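Local coordinates for protein alcohol dehydrogenase, zinc-containing (Thermotoga maritima, PDB 1VJ0) that probably works as a zinc-dependent oxidoreductase of the alcohol dehydrogenase family, with two bound zinc ions and a Rossmann-type nucleotide-binding domain, at residues L207-V212 against L233-E238; A215-A220 against S340-L345; I224-S229 against K257-I262. One frame throughout, in Å; residues are numbered along the deposited sequence.

How the contacts relate
Contacts 1 and 3 lie wholly on the parallel sheet of the Rossmann-type domain and its helices. Contact 2 ties the end of helix 206-217 to the later segment 340-345. Helix 206-217, strand 222-227, helix 230-238 and helix 252-262 follow in that order, with 340-345 much later, so contact 1 interleaves with contacts 2 and 3. Contact 1 pairs the first two helices, and contact 3 joins the strand to helix 252-262. Centres of contacts 1 and 2 are about 11 Å apart, of 1 and 3 about 13 Å, of 2 and 3 about 20 Å. Val225 touches Val212, Leu233 and Ala236, while Ile224 and Ile226 serve contact 3. Strand 222-227 therefore carries helices on both its faces.

Contact 1 of 3, residues L207-V212 against L233-E238; sequences LGLFGV and LKLAEE
Leu209 on helix 206-217 fits against Leu235 and Ala236 on helix 230-238. Its CB leaves the backbone in the direction of the second helix. CG lies anti to its own carbonyl carbon (chi1 -64°), and from there the two methyl groups part. CD1 meets Leu235 CD2 at 3.9 Å, and these two leucine side chains cross at about a right angle. CD2 of Leu209 takes the other branch and settles on Ala236, 3.7 Å from its CA and 3.8 Å from its CB. One leucine thus covers two consecutive residues.

Val212, one turn further on, adds a smaller contact. Its CG1 is 3.9 Å from the backbone O of Ala236, and its CG2 comes to 4.5 Å from Ala236 CB.

The small Ala236 lets the helices come near each other: CA of Leu209 and CA of Ala236 are 6.1 Å apart. The axes of the two segments approach to 9.8 Å, at 23° between their directions. Both helices follow strands of the same parallel sheet, as expected of neighbouring beta-alpha units in a Rossmann-type fold. Val225 of strand 222-227 lies beneath Val212 and Ala236. Across the contact there is no hydrogen bond and no charge pair. Cohesion between the two segments rests on apolar packing, and three of the four touching residues are buried.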
# COMPACT_ATOMS: atom_id res chain seq x y z
N LEU A 207 -12.27 1.78 -24.00
CA LEU A 207 -11.45 1.42 -22.84
C LEU A 207 -10.09 2.11 -22.87
O LEU A 207 -9.68 2.83 -21.90
CB LEU A 207 -11.29 -0.09 -22.76
CG LEU A 207 -10.45 -0.65 -21.59
CD1 LEU A 207 -11.13 -0.37 -20.29
CD2 LEU A 207 -10.27 -2.12 -21.74
N GLY A 208 -9.35 1.91 -23.97
CA GLY A 208 -8.03 2.53 -24.09
C GLY A 208 -8.09 4.06 -24.08
O GLY A 208 -7.24 4.74 -23.47
N LEU A 209 -9.12 4.60 -24.72
CA LEU A 209 -9.31 6.06 -24.76
C LEU A 209 -9.67 6.71 -23.42
O LEU A 209 -9.11 7.75 -23.05
CB LEU A 209 -10.29 6.42 -25.85
CG LEU A 209 -9.87 6.09 -27.29
CD1 LEU A 209 -11.07 6.19 -28.18
CD2 LEU A 209 -8.76 7.02 -27.77
N PHE A 210 -10.53 6.08 -22.64
CA PHE A 210 -10.73 6.51 -21.25
C PHE A 210 -9.42 6.42 -20.47
O PHE A 210 -9.14 7.31 -19.68
CB PHE A 210 -11.83 5.69 -20.54
CG PHE A 210 -13.16 6.33 -20.58
CD1 PHE A 210 -14.01 6.14 -21.66
CD2 PHE A 210 -13.59 7.12 -19.51
CE1 PHE A 210 -15.26 6.74 -21.68
CE2 PHE A 210 -14.82 7.68 -19.53
CZ PHE A 210 -15.65 7.53 -20.62
N GLY A 211 -8.63 5.37 -20.72
CA GLY A 211 -7.28 5.20 -20.14
C GLY A 211 -6.42 6.44 -20.35
O GLY A 211 -5.70 6.86 -19.44
N VAL A 212 -6.48 7.02 -21.56
CA VAL A 212 -5.72 8.25 -21.87
C VAL A 212 -6.09 9.39 -20.92
O VAL A 212 -5.22 10.00 -20.28
CB VAL A 212 -5.92 8.70 -23.36
CG1 VAL A 212 -5.26 10.07 -23.63
CG2 VAL A 212 -5.31 7.63 -24.33
N LEU A 233 -6.23 6.80 -33.40
CA LEU A 233 -4.96 7.31 -32.87
C LEU A 233 -4.99 8.82 -32.88
O LEU A 233 -4.53 9.42 -31.96
CB LEU A 233 -3.75 6.74 -33.62
CG LEU A 233 -3.51 5.25 -33.32
CD1 LEU A 233 -2.37 4.66 -34.20
CD2 LEU A 233 -3.26 4.97 -31.85
N LYS A 234 -5.58 9.41 -33.91
CA LYS A 234 -5.80 10.86 -33.95
C LYS A 234 -6.69 11.29 -32.78
O LYS A 234 -6.37 12.21 -32.07
CB LYS A 234 -6.42 11.24 -35.29
CG LYS A 234 -6.47 12.69 -35.53
CD LYS A 234 -6.84 13.00 -36.99
N LEU A 235 -7.74 10.53 -32.51
CA LEU A 235 -8.60 10.83 -31.38
C LEU A 235 -7.82 10.74 -30.07
O LEU A 235 -7.93 11.62 -29.25
CB LEU A 235 -9.80 9.88 -31.36
CG LEU A 235 -10.82 10.08 -30.27
CD1 LEU A 235 -11.36 11.50 -30.28
CD2 LEU A 235 -11.96 9.11 -30.53
N ALA A 236 -6.97 9.72 -29.91
CA ALA A 236 -6.19 9.57 -28.70
C ALA A 236 -5.31 10.79 -28.48
O ALA A 236 -5.24 11.27 -27.36
CB ALA A 236 -5.33 8.33 -28.75
N GLU A 237 -4.67 11.30 -29.53
CA GLU A 237 -3.92 12.56 -29.45
C GLU A 237 -4.78 13.76 -29.06
O GLU A 237 -4.38 14.59 -28.23
CB GLU A 237 -3.25 12.89 -30.80
CG GLU A 237 -2.12 11.90 -31.15
CD GLU A 237 -1.64 11.97 -32.59
OE1 GLU A 237 -2.20 12.77 -33.38
OE2 GLU A 237 -0.70 11.20 -32.92
N GLU A 238 -5.95 13.87 -29.67
CA GLU A 238 -6.87 14.95 -29.33
C GLU A 238 -7.34 14.95 -27.87
O GLU A 238 -7.68 16.01 -27.35
CB GLU A 238 -8.06 14.89 -30.23
CG GLU A 238 -7.68 15.33 -31.64
CD GLU A 238 -8.82 15.31 -32.61
OE1 GLU A 238 -9.95 14.90 -32.22
OE2 GLU A 238 -8.58 15.73 -33.76

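Contact 2 of 3, residues A215-A220 against S340-L345; sequences ARSLGA and SRNYQL
Ser217, near the end of helix 206-217, faces Arg341 and Asn342, which precede helix 343-346. The direct touches are van der Waals contacts. CB of Ser217 lies 3.8 Å from Arg341 NH2 and meets the guanidinium obliquely. Arg341 extends from its backbone and then bends at chi3 (-79°), which turns the guanidinium toward the serine. OG of Ser217 comes to 3.6 Å from ND2 of Asn342, but this is not a hydrogen bond.

The Ser217 hydroxyl and the Asn342 amide N are engaged within their own parts of the chain. Ser217 OG bonds to the backbone O of Val213, one turn back, and Asn342 ND2 bonds to the O of Ile338. Asn342 stands at the N-cap position of helix 343-346, yet its side chain makes no capping bond.

One water links the two segments. It lies 2.7 Å from Ser217 O, which it can serve as a donor, though it has other acceptors in reach. It accepts a weak bond from Arg341 NH1 at 3.3 Å.

Other bonds shape the end of the first helix. Gly219 closes it with a Schellman motif: its phi is positive, and Ala220 N bonds back to Ala215 O at 3.1 Å. Arg216 NH2 reaches Ala220 O at 2.9 Å, from above the carbonyl plane. Arg216 NH1 forms a salt bridge with Asp242 OD2.

The contact covers little area and joins a helix end to a turn. The second subunit lies close by: Arg341 packs on Gly219 of that neighbouring chain. Within the chain, Ala215 and Leu218 pack on Phe187 of helix 170-188, and Tyr343 packs against the same helix. Ala215 also rests on strands 198-202 and 222-227.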
# COMPACT_ATOMS: atom_id res chain seq x y z
N ALA A 215 -5.16 8.51 -17.29
CA ALA A 215 -3.70 8.65 -17.10
C ALA A 215 -3.31 10.11 -16.94
O ALA A 215 -2.56 10.47 -16.04
CB ALA A 215 -2.92 8.02 -18.26
N ARG A 216 -3.84 10.95 -17.83
CA ARG A 216 -3.58 12.39 -17.78
C ARG A 216 -4.09 12.97 -16.44
O ARG A 216 -3.38 13.71 -15.79
CB ARG A 216 -4.28 13.10 -18.94
CG ARG A 216 -3.52 13.15 -20.24
CD ARG A 216 -2.55 14.38 -20.39
NE ARG A 216 -1.24 14.08 -19.80
CZ ARG A 216 -0.16 13.67 -20.46
NH1 ARG A 216 -0.19 13.49 -21.77
NH2 ARG A 216 0.97 13.43 -19.80
N SER A 217 -5.29 12.60 -16.03
CA SER A 217 -5.90 13.15 -14.83
C SER A 217 -5.20 12.81 -13.53
O SER A 217 -5.23 13.61 -12.60
CB SER A 217 -7.37 12.72 -14.76
OG SER A 217 -8.04 13.19 -15.91
N LEU A 218 -4.56 11.65 -13.49
CA LEU A 218 -3.80 11.18 -12.31
C LEU A 218 -2.36 11.69 -12.32
O LEU A 218 -1.63 11.50 -11.36
CB LEU A 218 -3.81 9.66 -12.27
CG LEU A 218 -5.20 9.03 -12.12
CD1 LEU A 218 -5.14 7.53 -12.09
CD2 LEU A 218 -5.91 9.56 -10.88
N GLY A 219 -1.98 12.38 -13.38
CA GLY A 219 -0.72 13.11 -13.40
C GLY A 219 0.44 12.40 -14.06
O GLY A 219 1.60 12.76 -13.82
N ALA A 220 0.15 11.44 -14.95
CA ALA A 220 1.23 10.77 -15.69
C ALA A 220 2.03 11.78 -16.47
O ALA A 220 1.48 12.75 -16.99
CB ALA A 220 0.69 9.74 -16.66
N SER A 340 -16.39 13.91 -15.19
CA SER A 340 -17.07 15.19 -15.04
C SER A 340 -16.14 16.38 -15.31
O SER A 340 -16.62 17.45 -15.64
CB SER A 340 -17.68 15.28 -13.64
OG SER A 340 -16.65 15.57 -12.71
N ARG A 341 -14.84 16.20 -15.16
CA ARG A 341 -13.88 17.22 -15.56
C ARG A 341 -13.44 17.08 -17.01
O ARG A 341 -12.59 17.82 -17.45
CB ARG A 341 -12.65 17.19 -14.69
CG ARG A 341 -12.92 17.41 -13.19
CD ARG A 341 -11.62 17.43 -12.35
NE ARG A 341 -11.08 16.09 -12.05
CZ ARG A 341 -9.86 15.63 -12.43
NH1 ARG A 341 -9.02 16.37 -13.17
NH2 ARG A 341 -9.52 14.39 -12.08
N ASN A 342 -13.98 16.12 -17.76
CA ASN A 342 -13.48 15.88 -19.12
C ASN A 342 -14.59 15.60 -20.12
O ASN A 342 -14.39 14.90 -21.15
CB ASN A 342 -12.52 14.69 -19.05
CG ASN A 342 -11.24 15.01 -18.33
OD1 ASN A 342 -10.36 15.61 -18.89
ND2 ASN A 342 -11.11 14.53 -17.10
N TYR A 343 -15.77 16.15 -19.84
CA TYR A 343 -16.92 15.93 -20.73
C TYR A 343 -16.64 16.30 -22.19
O TYR A 343 -17.00 15.57 -23.09
CB TYR A 343 -18.16 16.72 -20.27
CG TYR A 343 -18.85 16.15 -19.04
CD1 TYR A 343 -19.14 14.79 -18.96
CD2 TYR A 343 -19.26 16.97 -17.99
CE1 TYR A 343 -19.77 14.23 -17.85
CE2 TYR A 343 -19.90 16.42 -16.85
CZ TYR A 343 -20.17 15.04 -16.80
OH TYR A 343 -20.79 14.44 -15.72
N GLN A 344 -16.04 17.45 -22.43
CA GLN A 344 -15.83 17.85 -23.81
C GLN A 344 -14.85 16.94 -24.57
O GLN A 344 -15.05 16.66 -25.75
CB GLN A 344 -15.37 19.30 -23.86
CG GLN A 344 -16.50 20.33 -23.66
CD GLN A 344 -15.96 21.76 -23.62
OE1 GLN A 344 -16.20 22.55 -24.56
NE2 GLN A 344 -15.18 22.09 -22.56
N LEU A 345 -13.79 16.49 -23.92
CA LEU A 345 -12.89 15.50 -24.54
C LEU A 345 -13.60 14.19 -24.74
O LEU A 345 -13.57 13.65 -25.83
CB LEU A 345 -11.62 15.31 -23.70
CG LEU A 345 -10.78 16.61 -23.68
CD1 LEU A 345 -9.55 16.29 -22.89
CD2 LEU A 345 -10.43 17.11 -25.03
O HOH W 1 -5.71 16.22 -13.10

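Contact 3 of 3, residues I224-S229 against K257-I262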
# COMPACT_ATOMS: atom_id res chain seq x y z
N ILE A 224 1.39 7.20 -23.98
CA ILE A 224 1.62 6.69 -25.35
C ILE A 224 0.56 5.66 -25.65
O ILE A 224 0.29 4.79 -24.80
CB ILE A 224 3.01 6.02 -25.45
CG1 ILE A 224 4.13 7.04 -25.20
CG2 ILE A 224 3.22 5.28 -26.82
CD1 ILE A 224 5.13 6.54 -24.18
N VAL A 225 -0.04 5.76 -26.84
CA VAL A 225 -1.03 4.78 -27.30
C VAL A 225 -0.55 4.00 -28.55
O VAL A 225 -0.05 4.60 -29.49
CB VAL A 225 -2.35 5.47 -27.63
CG1 VAL A 225 -3.40 4.46 -28.14
CG2 VAL A 225 -2.87 6.20 -26.39
N ILE A 226 -0.70 2.67 -28.52
CA ILE A 226 -0.35 1.79 -29.63
C ILE A 226 -1.65 1.13 -30.08
O ILE A 226 -2.35 0.50 -29.28
CB ILE A 226 0.68 0.70 -29.22
CG1 ILE A 226 1.93 1.34 -28.64
CG2 ILE A 226 0.99 -0.21 -30.45
CD1 ILE A 226 2.91 0.38 -28.07
N ALA A 227 -1.97 1.32 -31.34
CA ALA A 227 -3.16 0.74 -31.98
C ALA A 227 -2.96 0.66 -33.49
O ALA A 227 -1.92 1.08 -34.02
CB ALA A 227 -4.42 1.56 -31.65
N GLY A 228 -3.96 0.13 -34.18
CA GLY A 228 -3.93 -0.03 -35.62
C GLY A 228 -4.71 0.96 -36.49
O GLY A 228 -4.55 0.94 -37.68
N SER A 229 -5.57 1.79 -35.90
CA SER A 229 -6.46 2.64 -36.66
C SER A 229 -5.98 4.08 -36.60
O SER A 229 -5.95 4.66 -35.51
CB SER A 229 -7.86 2.60 -36.02
OG SER A 229 -8.66 3.65 -36.63
N LYS A 257 11.96 0.97 -29.48
CA LYS A 257 12.92 2.07 -29.52
C LYS A 257 12.29 3.41 -29.14
O LYS A 257 12.86 4.15 -28.35
CB LYS A 257 13.59 2.18 -30.89
CG LYS A 257 14.49 3.45 -31.08
N ALA A 258 11.10 3.69 -29.67
CA ALA A 258 10.39 4.90 -29.35
C ALA A 258 10.12 5.00 -27.86
O ALA A 258 10.30 6.06 -27.27
CB ALA A 258 9.09 5.00 -30.11
N ILE A 259 9.65 3.93 -27.25
CA ILE A 259 9.38 3.95 -25.83
C ILE A 259 10.67 4.02 -25.04
O ILE A 259 10.75 4.72 -24.06
CB ILE A 259 8.50 2.74 -25.43
CG1 ILE A 259 7.03 3.02 -25.74
CG2 ILE A 259 8.48 2.53 -23.96
CD1 ILE A 259 6.59 2.62 -26.98
N MET A 260 11.69 3.27 -25.44
CA MET A 260 12.98 3.33 -24.76
C MET A 260 13.57 4.77 -24.80
O MET A 260 14.09 5.24 -23.80
CB MET A 260 13.96 2.31 -25.35
CG MET A 260 13.68 0.84 -25.07
SD MET A 260 13.34 0.45 -23.33
CE MET A 260 12.39 -1.10 -23.33
N ASP A 261 13.43 5.48 -25.91
CA ASP A 261 13.96 6.84 -26.02
C ASP A 261 13.30 7.83 -25.01
O ASP A 261 13.98 8.63 -24.36
CB ASP A 261 13.79 7.40 -27.46
CG ASP A 261 14.72 6.73 -28.48
OD1 ASP A 261 15.72 6.05 -28.08
OD2 ASP A 261 14.52 6.85 -29.72
N ILE A 262 12.00 7.75 -24.90
CA ILE A 262 11.25 8.57 -23.99
C ILE A 262 11.53 8.25 -22.52
O ILE A 262 11.24 9.09 -21.71
CB ILE A 262 9.74 8.35 -24.29
CG1 ILE A 262 9.39 9.04 -25.59
CG2 ILE A 262 8.81 8.82 -23.20
CD1 ILE A 262 8.04 8.60 -26.09
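The Rossmann-type parallel sheet receives helix 252-262 on one face here, through strand 222-227. Strand 224-227 and helix segment 257-262 run almost exactly antiparallel, at 176°, with their axes 11.1 Å apart. Four isoleucines make the touches between the two segments.

Ile224 contributes most. Its chi1 of -64° sets the CG1 branch beside the backbone N, and chi2, at 131° and off the usual staggered values, swings CD1 out to the helix. That methyl meets Ile262 CD1 at 4.0 Å, the two side chains reaching toward each other tip to tip. The same Ile224 CD1 also lies 4.3 Å from CG1 of Ile259, one turn earlier on the helix.

Two residues along the strand, Ile226 points its side chain to the same face. Its CD1 is 4.4 Å from Ile259 CD1, a looser touch. Across the two segments the contact is wholly apolar.

Neighbouring strands add to this packing. Ile224 and Ile259 both touch Leu245 of strand 243-246, and Ile262 touches Leu243 there. On strand 198-202, Val200 meets Ile226 and Ile259. Val225 points to the other face, where helix 230-238 lies, so the strand is sandwiched between the two helix layers.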